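Local coordinates for protein HepC.19480.a.B1 (Helicobacter pylori, PDB 6MTZ) that is of unknown function but is probably a metal-dependent phosphoesterase of the DHH family, with two domains joined by a helical region, at residues C124-V129 with P150-V155; F187-E192 with Y270-I275; A245-L250 with S276-L281. One frame throughout, in Å; residues are numbered along the deposited sequence. Where two conformers were deposited one is given.

Contact 1 (C124-V129 with P150-V155); sequences CATKIV and PLVEMV. With EDO (1,2-ethanediol), chain C.
The carboxylate of Glu-153 is the flat group that matters here, and Lys-127 meets it through OE1. The ammonium NZ of Lys-127 lies 2.9 Å from Glu-153 OE1, which offers its syn lone pair, on the side of OE2. This is both a hydrogen bond and a salt bridge. Lys-127 reaches it with an extended chain, CG anti to the backbone N (chi1 -174°). Glu-153 starts away from the other helix and bends back at chi2 (66°). An ethanediol, probably from the crystallisation liquor, donates from O1 to the same OE1 at 2.8 Å. Its C2 also touches Val-152 CG1.

Beneath the charged pair the contact is apolar. Val-152 CG1 presses on Lys-127 CA at 3.6 Å, while its CG2 meets Thr-126 CG2 at 4.0 Å. One turn on, Val-155 CG1 lies 3.9 Å from Cys-124 SG and touches Thr-126 OG1. Cys-124 is the N-cap of helix 125-136. Its SG accepts from Lys-127 N at 3.3 Å. Asp-20 accepts from the backbone N of both Ala-125 and Thr-126, joining this helix start to helix 19-29.

The two segments run roughly antiparallel, their axes 8.6 Å apart. OE1 serves two donors, which would be expected to favour a charged carboxylate. The salt bridge closes the partly exposed margin of a contact in which two valines of 150-155 pack on Cys-124, Thr-126 and Lys-127.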
ATOM      1  N   CYS A 124      11.506  13.510  11.566  1.00 27.15           N
ATOM      2  CA  CYS A 124      10.787  12.670  10.632  1.00 29.81           C
ATOM      3  C   CYS A 124       9.304  12.709  10.974  1.00 36.50           C
ATOM      4  O   CYS A 124       8.903  13.082  12.086  1.00 34.30           O
ATOM      5  CB  CYS A 124      11.308  11.232  10.670  1.00 28.03           C
ATOM      6  SG  CYS A 124      10.777  10.301  12.140  1.00 29.22           S
ATOM      7  N   ALA A 125       8.480  12.320   9.998  1.00 22.42           N
ATOM      8  CA  ALA A 125       7.037  12.351  10.205  1.00 28.68           C
ATOM      9  C   ALA A 125       6.619  11.419  11.333  1.00 35.54           C
ATOM     10  O   ALA A 125       5.729  11.759  12.120  1.00 27.93           O
ATOM     11  CB  ALA A 125       6.313  11.994   8.910  1.00 22.07           C
ATOM     12  N   THR A 126       7.257  10.243  11.439  1.00 25.52           N
ATOM     13  CA  THR A 126       6.887   9.307  12.497  1.00 26.05           C
ATOM     14  C   THR A 126       7.047   9.927  13.884  1.00 27.82           C
ATOM     15  O   THR A 126       6.183   9.755  14.749  1.00 22.38           O
ATOM     16  CB  THR A 126       7.708   8.025  12.375  1.00 24.16           C
ATOM     17  OG1 THR A 126       7.303   7.337  11.192  1.00 27.22           O
ATOM     18  CG2 THR A 126       7.435   7.104  13.556  1.00 22.95           C
ATOM     19  N   LYS A 127       8.130  10.678  14.110  1.00 26.49           N
ATOM     20  CA  LYS A 127       8.331  11.269  15.426  1.00 26.86           C
ATOM     21  C   LYS A 127       7.321  12.379  15.685  1.00 30.98           C
ATOM     22  O   LYS A 127       6.788  12.492  16.795  1.00 30.51           O
ATOM     23  CB  LYS A 127       9.761  11.789  15.562  1.00 25.82           C
ATOM     24  CG  LYS A 127      10.100  12.296  16.974  1.00 26.07           C
ATOM     25  CD  LYS A 127      11.621  12.316  17.196  1.00 25.81           C
ATOM     26  CE  LYS A 127      11.977  12.675  18.654  1.00 32.05           C
ATOM     27  NZ  LYS A 127      13.431  12.998  18.805  1.00 31.60           N
ATOM     28  N   ILE A 128       7.030  13.197  14.668  1.00 23.61           N
ATOM     29  CA  ILE A 128       5.977  14.201  14.791  1.00 22.35           C
ATOM     30  C   ILE A 128       4.643  13.543  15.153  1.00 29.73           C
ATOM     31  O   ILE A 128       3.953  13.979  16.079  1.00 24.09           O
ATOM     32  CB  ILE A 128       5.857  15.029  13.495  1.00 27.75           C
ATOM     33  CG1 ILE A 128       7.170  15.740  13.163  1.00 30.18           C
ATOM     34  CG2 ILE A 128       4.725  16.043  13.622  1.00 22.32           C
ATOM     35  CD1 ILE A 128       7.158  16.390  11.797  1.00 23.99           C
ATOM     36  N   VAL A 129       4.256  12.486  14.424  1.00 24.47           N
ATOM     37  CA  VAL A 129       3.019  11.770  14.747  1.00 21.24           C
ATOM     38  C   VAL A 129       3.044  11.293  16.191  1.00 25.95           C
ATOM     39  O   VAL A 129       2.078  11.477  16.941  1.00 30.81           O
ATOM     40  CB  VAL A 129       2.798  10.584  13.791  1.00 28.12           C
ATOM     41  CG1 VAL A 129       1.604   9.735  14.276  1.00 18.96           C
ATOM     42  CG2 VAL A 129       2.571  11.079  12.369  1.00 25.24           C
ATOM     43  N   PRO A 150      11.901   3.838  21.322  1.00 24.23           N
ATOM     44  CA  PRO A 150      13.139   3.531  20.584  1.00 26.51           C
ATOM     45  C   PRO A 150      12.915   3.322  19.094  1.00 25.84           C
ATOM     46  O   PRO A 150      13.721   3.779  18.271  1.00 26.68           O
ATOM     47  CB  PRO A 150      13.629   2.251  21.271  1.00 26.34           C
ATOM     48  CG  PRO A 150      13.170   2.432  22.674  1.00 33.61           C
ATOM     49  CD  PRO A 150      11.777   2.984  22.514  1.00 28.53           C
ATOM     50  N   LEU A 151      11.838   2.636  18.723  1.00 25.58           N
ATOM     51  CA  LEU A 151      11.547   2.448  17.304  1.00 24.76           C
ATOM     52  C   LEU A 151      11.321   3.786  16.615  1.00 23.39           C
ATOM     53  O   LEU A 151      11.819   4.016  15.505  1.00 26.58           O
ATOM     54  CB  LEU A 151      10.337   1.524  17.134  1.00 27.69           C
ATOM     55  CG  LEU A 151      10.021   0.971  15.730  1.00 33.72           C
ATOM     56  CD1 LEU A 151       9.238  -0.317  15.835  1.00 32.21           C
ATOM     57  CD2 LEU A 151       9.218   1.960  14.905  1.00 34.75           C
ATOM     58  N   VAL A 152      10.577   4.686  17.263  1.00 24.27           N
ATOM     59  CA  VAL A 152      10.347   6.008  16.690  1.00 19.57           C
ATOM     60  C   VAL A 152      11.666   6.737  16.495  1.00 24.66           C
ATOM     61  O   VAL A 152      11.936   7.287  15.420  1.00 24.92           O
ATOM     62  CB  VAL A 152       9.379   6.808  17.576  1.00 27.80           C
ATOM     63  CG1 VAL A 152       9.403   8.281  17.185  1.00 22.64           C
ATOM     64  CG2 VAL A 152       7.980   6.231  17.444  1.00 31.26           C
ATOM     65  N   GLU A 153      12.513   6.735  17.527  1.00 23.51           N
ATOM     66  CA  GLU A 153      13.784   7.441  17.449  1.00 24.68           C
ATOM     67  C   GLU A 153      14.680   6.852  16.359  1.00 28.11           C
ATOM     68  O   GLU A 153      15.384   7.589  15.650  1.00 26.51           O
ATOM     69  CB  GLU A 153      14.476   7.412  18.815  1.00 23.95           C
ATOM     70  CG  GLU A 153      15.695   8.339  18.903  1.00 36.94           C
ATOM     71  CD  GLU A 153      15.335   9.832  18.801  1.00 41.97           C
ATOM     72  OE1 GLU A 153      14.146  10.206  18.974  1.00 30.69           O
ATOM     73  OE2 GLU A 153      16.256  10.639  18.546  1.00 35.92           O
ATOM     74  N   MET A 154      14.654   5.526  16.203  1.00 28.87           N
ATOM     75  CA  MET A 154      15.418   4.869  15.144  1.00 23.87           C
ATOM     76  C   MET A 154      14.995   5.380  13.773  1.00 27.57           C
ATOM     77  O   MET A 154      15.834   5.781  12.957  1.00 23.89           O
ATOM     78  CB  MET A 154      15.226   3.350  15.224  1.00 18.60           C
ATOM     79  CG  MET A 154      15.664   2.610  13.928  1.00 18.52           C
ATOM     80  SD  MET A 154      14.932   0.966  13.706  1.00 29.96           S
ATOM     81  CE  MET A 154      13.336   1.361  12.983  1.00 20.34           C
ATOM     82  N   VAL A 155      13.690   5.375  13.504  1.00 20.35           N
ATOM     83  CA  VAL A 155      13.196   5.951  12.261  1.00 27.23           C
ATOM     84  C   VAL A 155      13.664   7.391  12.124  1.00 21.37           C
ATOM     85  O   VAL A 155      14.083   7.819  11.040  1.00 21.86           O
ATOM     86  CB  VAL A 155      11.661   5.848  12.181  1.00 29.31           C
ATOM     87  CG1 VAL A 155      11.139   6.628  10.975  1.00 34.13           C
ATOM     88  CG2 VAL A 155      11.232   4.393  12.086  1.00 22.43           C
TER
HETATM   89  C1  EDO C 601      10.845   8.904  20.892  1.00 51.55           C
HETATM   90  O1  EDO C 601      12.239   9.238  20.835  1.00 54.42           O
HETATM   91  C2  EDO C 601      10.015  10.014  20.248  1.00 54.57           C
HETATM   92  O2  EDO C 601       9.445  10.877  21.239  1.00 48.44           O

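Contact 2 (F187-E192 with Y270-I275); sequences FMFDDE and YSMGGI
Phe-187 and Tyr-270 form the tight part of this contact. They make a T-shaped, edge-to-face pair, with centroids 4.7 Å apart and planes at 68°. The edge of Tyr-270 points at the face of Phe-187. Tyr-270 CD2 stands 3.4 Å above the plane of the Phe-187 ring, over the centre. Both side chains have CG anti to the backbone N (chi1 -179° for Phe-187), which carries the two rings toward each other.

Met-188 packs beside them. Its chain bends at chi2 and chi3, and SD lies in plane at the edge of the Phe-187 ring. SD also takes a weak, bent hydrogen bond from Tyr-270 N at 3.5 Å. Met-188 CG meets Met-272 CG at 3.9 Å, the two side chains crossing at about a right angle. Met-188 CB sits over one face of Phe-189, centred on the ring. The methyl CE of Met-272 approaches Phe-189 CE2 to 3.8 Å, from an oblique direction. Helix 238-251 packs against Phe-189 as well.

The looser, wetter side is at Ser-271. Here a water bridges the segments: it accepts from Phe-187 N at 2.9 Å and donates to Ser-271 OG at 2.8 Å. Ser-271 OG donates to Tyr-270 O, tilted from the carbonyl plane, and is also bonded to Asn-185 ND2. Asp-294 of strand 291-295 accepts from the backbone N of Met-272 (OD1) and Gly-273 (OD2).

The contact joins the start of helix 190-203 to the end of strand 264-270 and the loop leading to helix 276-285. Across the segments the direct hydrogen bond is a weak one to sulfur, and a water supplies the other polar link, so apolar packing should dominate. The hydroxyl OG of Ser-271 is met by that water, Asn-185 and the carbonyl of Tyr-270.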
ATOM      1  N   PHE A 187      -1.455  -2.345  -4.837  1.00 27.82           N
ATOM      2  CA  PHE A 187      -2.730  -1.960  -5.433  1.00 27.90           C
ATOM      3  C   PHE A 187      -3.789  -3.025  -5.188  1.00 36.09           C
ATOM      4  O   PHE A 187      -4.919  -2.714  -4.792  1.00 26.57           O
ATOM      5  CB  PHE A 187      -2.598  -1.725  -6.940  1.00 26.05           C
ATOM      6  CG  PHE A 187      -3.900  -1.299  -7.580  1.00 29.03           C
ATOM      7  CD1 PHE A 187      -4.813  -2.233  -8.035  1.00 37.91           C
ATOM      8  CD2 PHE A 187      -4.238   0.040  -7.649  1.00 36.12           C
ATOM      9  CE1 PHE A 187      -6.034  -1.831  -8.580  1.00 34.46           C
ATOM     10  CE2 PHE A 187      -5.442   0.441  -8.194  1.00 40.48           C
ATOM     11  CZ  PHE A 187      -6.342  -0.493  -8.658  1.00 36.93           C
ATOM     12  N   MET A 188      -3.452  -4.289  -5.446  1.00 24.84           N
ATOM     13  CA  MET A 188      -4.463  -5.333  -5.358  1.00 30.02           C
ATOM     14  C   MET A 188      -4.783  -5.703  -3.913  1.00 33.25           C
ATOM     15  O   MET A 188      -5.921  -6.083  -3.625  1.00 33.25           O
ATOM     16  CB  MET A 188      -4.009  -6.573  -6.137  1.00 25.33           C
ATOM     17  CG  MET A 188      -3.876  -6.350  -7.661  1.00 23.02           C
ATOM     18  SD  MET A 188      -5.414  -5.920  -8.489  1.00 32.20           S
ATOM     19  CE  MET A 188      -6.338  -7.470  -8.410  1.00 24.40           C
ATOM     20  N   PHE A 189      -3.813  -5.591  -3.000  1.00 28.64           N
ATOM     21  CA  PHE A 189      -3.944  -6.095  -1.629  1.00 34.68           C
ATOM     22  C   PHE A 189      -3.543  -5.013  -0.627  1.00 26.78           C
ATOM     23  O   PHE A 189      -2.629  -5.185   0.174  1.00 26.24           O
ATOM     24  CB  PHE A 189      -3.095  -7.342  -1.434  1.00 28.02           C
ATOM     25  CG  PHE A 189      -3.122  -8.272  -2.615  1.00 26.57           C
ATOM     26  CD1 PHE A 189      -4.308  -8.854  -3.016  1.00 19.17           C
ATOM     27  CD2 PHE A 189      -1.957  -8.568  -3.315  1.00 23.69           C
ATOM     28  CE1 PHE A 189      -4.339  -9.732  -4.108  1.00 24.24           C
ATOM     29  CE2 PHE A 189      -1.975  -9.432  -4.398  1.00 30.09           C
ATOM     30  CZ  PHE A 189      -3.171 -10.020  -4.797  1.00 25.08           C
ATOM     31  N   ASP A 190      -4.276  -3.898  -0.647  1.00 24.91           N
ATOM     32  CA  ASP A 190      -3.852  -2.717   0.096  1.00 27.06           C
ATOM     33  C   ASP A 190      -3.690  -3.015   1.585  1.00 29.65           C
ATOM     34  O   ASP A 190      -2.645  -2.725   2.180  1.00 25.73           O
ATOM     35  CB  ASP A 190      -4.856  -1.588  -0.114  1.00 28.14           C
ATOM     36  CG  ASP A 190      -4.469  -0.347   0.635  1.00 35.28           C
ATOM     37  OD1 ASP A 190      -3.492   0.317   0.226  1.00 40.92           O
ATOM     38  OD2 ASP A 190      -5.129  -0.052   1.649  1.00 50.96           O
ATOM     39  N   ASP A 191      -4.698  -3.632   2.198  1.00 33.30           N
ATOM     40  CA  ASP A 191      -4.626  -3.878   3.635  1.00 29.10           C
ATOM     41  C   ASP A 191      -3.626  -4.973   3.971  1.00 25.64           C
ATOM     42  O   ASP A 191      -2.923  -4.882   4.983  1.00 28.48           O
ATOM     43  CB  ASP A 191      -6.005  -4.244   4.181  1.00 35.21           C
ATOM     44  CG  ASP A 191      -6.960  -3.087   4.153  1.00 37.71           C
ATOM     45  OD1 ASP A 191      -6.490  -1.923   4.104  1.00 35.83           O
ATOM     46  OD2 ASP A 191      -8.181  -3.342   4.166  1.00 44.91           O
ATOM     47  N   GLU A 192      -3.573  -6.033   3.162  1.00 26.01           N
ATOM     48  CA  GLU A 192      -2.656  -7.125   3.477  1.00 24.49           C
ATOM     49  C   GLU A 192      -1.219  -6.698   3.248  1.00 33.62           C
ATOM     50  O   GLU A 192      -0.310  -7.167   3.944  1.00 27.91           O
ATOM     51  CB  GLU A 192      -2.989  -8.366   2.650  1.00 29.96           C
ATOM     52  CG  GLU A 192      -4.358  -8.987   2.972  1.00 30.48           C
ATOM     53  CD  GLU A 192      -5.508  -8.314   2.229  1.00 36.75           C
ATOM     54  OE1 GLU A 192      -5.251  -7.320   1.518  1.00 34.18           O
ATOM     55  OE2 GLU A 192      -6.667  -8.783   2.354  1.00 38.81           O
ATOM     56  N   TYR A 270      -4.135  -5.712 -11.792  1.00 30.21           N
ATOM     57  CA  TYR A 270      -3.581  -4.410 -12.158  1.00 30.01           C
ATOM     58  C   TYR A 270      -2.303  -4.138 -11.391  1.00 30.43           C
ATOM     59  O   TYR A 270      -2.290  -4.257 -10.164  1.00 30.98           O
ATOM     60  CB  TYR A 270      -4.575  -3.292 -11.868  1.00 30.01           C
ATOM     61  CG  TYR A 270      -4.119  -1.901 -12.244  1.00 33.73           C
ATOM     62  CD1 TYR A 270      -4.006  -1.528 -13.578  1.00 32.03           C
ATOM     63  CD2 TYR A 270      -3.871  -0.936 -11.267  1.00 37.92           C
ATOM     64  CE1 TYR A 270      -3.629  -0.253 -13.944  1.00 28.92           C
ATOM     65  CE2 TYR A 270      -3.488   0.366 -11.622  1.00 36.15           C
ATOM     66  CZ  TYR A 270      -3.367   0.696 -12.962  1.00 41.70           C
ATOM     67  OH  TYR A 270      -2.995   1.973 -13.338  1.00 39.28           O
ATOM     68  N   SER A 271      -1.245  -3.769 -12.118  1.00 25.03           N
ATOM     69  CA  SER A 271       0.094  -3.432 -11.617  1.00 24.45           C
ATOM     70  C   SER A 271       0.873  -4.626 -11.073  1.00 27.48           C
ATOM     71  O   SER A 271       1.923  -4.431 -10.445  1.00 32.77           O
ATOM     72  CB  SER A 271       0.055  -2.336 -10.542  1.00 26.99           C
ATOM     73  OG  SER A 271      -0.341  -2.860  -9.275  1.00 31.13           O
ATOM     74  N   MET A 272       0.437  -5.862 -11.314  1.00 31.03           N
ATOM     75  CA  MET A 272       1.134  -6.972 -10.656  1.00 33.73           C
ATOM     76  C   MET A 272       2.479  -7.305 -11.293  1.00 35.12           C
ATOM     77  O   MET A 272       3.331  -7.899 -10.620  1.00 33.82           O
ATOM     78  CB  MET A 272       0.233  -8.195 -10.613  1.00 31.92           C
ATOM     79  CG  MET A 272      -1.012  -7.903  -9.786  1.00 38.23           C
ATOM     80  SD  MET A 272      -1.792  -9.346  -9.061  1.00 39.94           S
ATOM     81  CE  MET A 272      -0.555  -9.841  -7.852  1.00 29.24           C
ATOM     82  N   GLY A 273       2.694  -6.951 -12.555  1.00 35.06           N
ATOM     83  CA  GLY A 273       4.039  -6.985 -13.137  1.00 45.30           C
ATOM     84  C   GLY A 273       4.350  -8.322 -13.806  1.00 55.75           C
ATOM     85  O   GLY A 273       3.760  -8.652 -14.839  1.00 50.76           O
ATOM     86  N   GLY A 274       5.299  -9.066 -13.235  1.00 61.03           N
ATOM     87  CA  GLY A 274       5.671 -10.370 -13.759  1.00 60.74           C
ATOM     88  C   GLY A 274       4.735 -11.447 -13.254  1.00 60.29           C
ATOM     89  O   GLY A 274       4.710 -11.741 -12.056  1.00 58.30           O
ATOM     90  N   ILE A 275       3.964 -12.054 -14.153  1.00 50.52           N
ATOM     91  CA  ILE A 275       2.790 -12.809 -13.745  1.00 31.38           C
ATOM     92  C   ILE A 275       2.899 -14.294 -14.077  1.00 43.82           C
ATOM     93  O   ILE A 275       1.925 -15.030 -13.902  1.00 41.64           O
ATOM     94  CB  ILE A 275       1.516 -12.208 -14.367  1.00 43.80           C
ATOM     95  CG1 ILE A 275       1.519 -12.428 -15.877  1.00 37.11           C
ATOM     96  CG2 ILE A 275       1.412 -10.703 -14.056  1.00 47.23           C
ATOM     97  CD1 ILE A 275       0.155 -12.295 -16.478  1.00 40.39           C
TER
HETATM   98  O   HOH W   1       0.566  -1.814  -6.896  1.00 33.34           O

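Contact 3 (A245-L250 with S276-L281)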
ATOM      1  N   ALA A 245       0.589 -16.746  -1.510  1.00 21.05           N
ATOM      2  CA  ALA A 245      -0.108 -15.754  -0.703  1.00 26.62           C
ATOM      3  C   ALA A 245      -0.987 -14.856  -1.577  1.00 35.38           C
ATOM      4  O   ALA A 245      -2.131 -14.555  -1.216  1.00 36.65           O
ATOM      5  CB  ALA A 245       0.903 -14.928   0.099  1.00 22.59           C
ATOM      6  N   GLN A 246      -0.489 -14.452  -2.751  1.00 30.67           N
ATOM      7  CA  GLN A 246      -1.258 -13.549  -3.606  1.00 27.19           C
ATOM      8  C   GLN A 246      -2.448 -14.254  -4.246  1.00 27.45           C
ATOM      9  O   GLN A 246      -3.565 -13.721  -4.237  1.00 27.60           O
ATOM     10  CB  GLN A 246      -0.343 -12.923  -4.655  1.00 26.99           C
ATOM     11  CG  GLN A 246       0.612 -11.927  -3.999  1.00 26.18           C
ATOM     12  CD  GLN A 246       1.498 -11.189  -4.975  1.00 30.79           C
ATOM     13  OE1 GLN A 246       1.373  -9.966  -5.161  1.00 29.74           O
ATOM     14  NE2 GLN A 246       2.427 -11.919  -5.586  1.00 26.45           N
ATOM     15  N   THR A 247      -2.239 -15.455  -4.803  1.00 26.29           N
ATOM     16  CA  THR A 247      -3.352 -16.171  -5.427  1.00 32.68           C
ATOM     17  C   THR A 247      -4.491 -16.408  -4.435  1.00 40.41           C
ATOM     18  O   THR A 247      -5.671 -16.295  -4.800  1.00 37.95           O
ATOM     19  CB  THR A 247      -2.887 -17.505  -6.028  1.00 36.97           C
ATOM     20  OG1 THR A 247      -2.306 -18.325  -5.009  1.00 44.68           O
ATOM     21  CG2 THR A 247      -1.862 -17.275  -7.128  1.00 34.75           C
ATOM     22  N   HIS A 248      -4.167 -16.739  -3.175  1.00 29.91           N
ATOM     23  CA  HIS A 248      -5.216 -16.923  -2.176  0.50 32.79           C
ATOM     24  C   HIS A 248      -6.040 -15.653  -2.009  1.00 36.46           C
ATOM     25  O   HIS A 248      -7.276 -15.707  -1.932  1.00 35.52           O
ATOM     26  CB  HIS A 248      -4.637 -17.338  -0.823  0.50 29.35           C
ATOM     27  CG  HIS A 248      -5.675 -17.453   0.256  0.50 32.55           C
ATOM     28  ND1 HIS A 248      -5.961 -16.426   1.135  0.50 31.29           N
ATOM     29  CD2 HIS A 248      -6.512 -18.467   0.584  0.50 33.61           C
ATOM     30  CE1 HIS A 248      -6.916 -16.809   1.963  0.50 26.22           C
ATOM     31  NE2 HIS A 248      -7.269 -18.043   1.650  0.50 32.22           N
ATOM     32  N   LEU A 249      -5.370 -14.500  -1.961  1.00 29.93           N
ATOM     33  CA  LEU A 249      -6.095 -13.236  -1.896  1.00 36.99           C
ATOM     34  C   LEU A 249      -6.834 -12.950  -3.197  1.00 34.18           C
ATOM     35  O   LEU A 249      -7.918 -12.362  -3.168  1.00 35.74           O
ATOM     36  CB  LEU A 249      -5.136 -12.101  -1.550  1.00 30.56           C
ATOM     37  CG  LEU A 249      -4.456 -12.283  -0.187  1.00 36.92           C
ATOM     38  CD1 LEU A 249      -3.398 -11.200   0.048  1.00 37.73           C
ATOM     39  CD2 LEU A 249      -5.489 -12.267   0.940  1.00 36.38           C
ATOM     40  N   LEU A 250      -6.282 -13.376  -4.343  1.00 29.40           N
ATOM     41  CA  LEU A 250      -6.992 -13.183  -5.605  1.00 23.32           C
ATOM     42  C   LEU A 250      -8.232 -14.061  -5.684  1.00 42.07           C
ATOM     43  O   LEU A 250      -9.251 -13.641  -6.259  1.00 37.05           O
ATOM     44  CB  LEU A 250      -6.068 -13.471  -6.801  1.00 34.34           C
ATOM     45  CG  LEU A 250      -4.910 -12.499  -7.061  1.00 36.98           C
ATOM     46  CD1 LEU A 250      -4.078 -12.967  -8.238  1.00 32.39           C
ATOM     47  CD2 LEU A 250      -5.423 -11.073  -7.278  1.00 34.11           C
ATOM     48  N   SER A 276       4.060 -14.764 -14.544  1.00 41.27           N
ATOM     49  CA  SER A 276       4.144 -16.158 -14.977  1.00 48.06           C
ATOM     50  C   SER A 276       3.834 -17.120 -13.825  1.00 38.74           C
ATOM     51  O   SER A 276       2.887 -17.909 -13.899  1.00 38.97           O
ATOM     52  CB  SER A 276       5.514 -16.446 -15.593  1.00 52.60           C
ATOM     53  OG  SER A 276       5.615 -15.838 -16.870  1.00 51.99           O
ATOM     54  N   VAL A 277       4.588 -17.033 -12.732  1.00 39.77           N
ATOM     55  CA  VAL A 277       4.336 -17.912 -11.591  1.00 51.57           C
ATOM     56  C   VAL A 277       2.935 -17.676 -11.040  1.00 49.12           C
ATOM     57  O   VAL A 277       2.184 -18.620 -10.769  1.00 40.51           O
ATOM     58  CB  VAL A 277       5.405 -17.708 -10.503  1.00 52.08           C
ATOM     59  CG1 VAL A 277       5.272 -18.798  -9.404  1.00 45.51           C
ATOM     60  CG2 VAL A 277       6.806 -17.695 -11.120  1.00 48.65           C
ATOM     61  N   LEU A 278       2.559 -16.402 -10.891  1.00 43.56           N
ATOM     62  CA  LEU A 278       1.271 -16.064 -10.296  1.00 42.30           C
ATOM     63  C   LEU A 278       0.119 -16.645 -11.104  1.00 35.07           C
ATOM     64  O   LEU A 278      -0.761 -17.325 -10.561  1.00 37.40           O
ATOM     65  CB  LEU A 278       1.131 -14.541 -10.197  1.00 42.18           C
ATOM     66  CG  LEU A 278      -0.222 -14.096  -9.649  1.00 36.50           C
ATOM     67  CD1 LEU A 278      -0.232 -14.272  -8.139  1.00 44.42           C
ATOM     68  CD2 LEU A 278      -0.532 -12.676 -10.034  1.00 56.08           C
ATOM     69  N   ALA A 279       0.094 -16.358 -12.406  1.00 36.05           N
ATOM     70  CA  ALA A 279      -1.026 -16.772 -13.241  1.00 37.53           C
ATOM     71  C   ALA A 279      -1.072 -18.288 -13.386  1.00 38.33           C
ATOM     72  O   ALA A 279      -2.155 -18.882 -13.361  1.00 38.39           O
ATOM     73  CB  ALA A 279      -0.936 -16.096 -14.609  1.00 33.94           C
ATOM     74  N   ASN A 280       0.088 -18.931 -13.525  1.00 38.29           N
ATOM     75  CA  ASN A 280       0.105 -20.387 -13.604  1.00 41.94           C
ATOM     76  C   ASN A 280      -0.540 -21.002 -12.366  1.00 48.32           C
ATOM     77  O   ASN A 280      -1.359 -21.921 -12.476  1.00 46.80           O
ATOM     78  CB  ASN A 280       1.537 -20.895 -13.777  1.00 49.95           C
ATOM     79  CG  ASN A 280       1.594 -22.385 -14.122  1.00 60.56           C
ATOM     80  OD1 ASN A 280       1.391 -22.766 -15.273  1.00 63.02           O
ATOM     81  ND2 ASN A 280       1.867 -23.228 -13.125  1.00 55.66           N
ATOM     82  N   LEU A 281      -0.210 -20.484 -11.181  1.00 45.30           N
ATOM     83  CA  LEU A 281      -0.806 -20.999  -9.951  1.00 43.43           C
ATOM     84  C   LEU A 281      -2.289 -20.652  -9.855  1.00 55.37           C
ATOM     85  O   LEU A 281      -3.095 -21.488  -9.437  1.00 43.88           O
ATOM     86  CB  LEU A 281      -0.049 -20.454  -8.741  1.00 43.63           C
ATOM     87  CG  LEU A 281      -0.492 -20.944  -7.373  1.00 45.62           C
ATOM     88  CD1 LEU A 281      -0.429 -22.489  -7.304  1.00 49.32           C
ATOM     89  CD2 LEU A 281       0.401 -20.313  -6.322  1.00 46.82           C
TER
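Thr-247 OG1 lies 3.6 Å from Leu-281 CD2, but its stronger polar partners are on its own helix. It is hydrogen-bonded to the backbone O of Ser-243 and of Asn-244. A weak further bond runs to Gln-285 OE1, on the other helix. With chi1 at 59°, OG1 lies back over its own helix, near the carbonyls of Ser-243 and Asn-244, and CG2 faces Leu-278.

That methyl, CG2, meets Leu-278 CD1 at 3.6 Å; the two side chains slide past each other in opposite directions. Leu-278 CD1 also touches Gln-246 CB at 3.7 Å. Its other branch, CD2, meets Leu-250 CD1 tip to tip at 4.0 Å. No hydrogen bond joins the segments. The amide of Gln-246 is used outside the pair, where OE1 accepts from Asn-185 N.

The segment axes come within 9.6 Å and cross at -48°. Tyr-292 of strand 291-295 lies against Leu-250, Leu-278 and Ala-279. Helix 276-285 links the parallel strands 264-270 and 291-295. The contact therefore packs helix 238-251 onto the helix of a beta-alpha-beta crossover, at one side of the mixed sheet.

From the N terminus, the chain first builds the parallel sheet. Contact 1 then closes a short, largely helical loop and pairs helix 125-136 with helix 145-159 beside that sheet. It is finished before the others begin. Contact 2 opens at 187-192, at the start of helix 190-203, and closes 78 residues later, at the end of strand 264-270 and the loop after it. It brings the helical region to the mixed sheet. Contact 3 starts inside that loop, at 245-250, and ends beyond it, at 276-281, so the two cross. Their centres are about 10 Å apart and they touch through Phe-189, Met-272, Gln-246, Leu-249 and Leu-250. Contact 1 lies about 28 Å from contact 2, centre to centre.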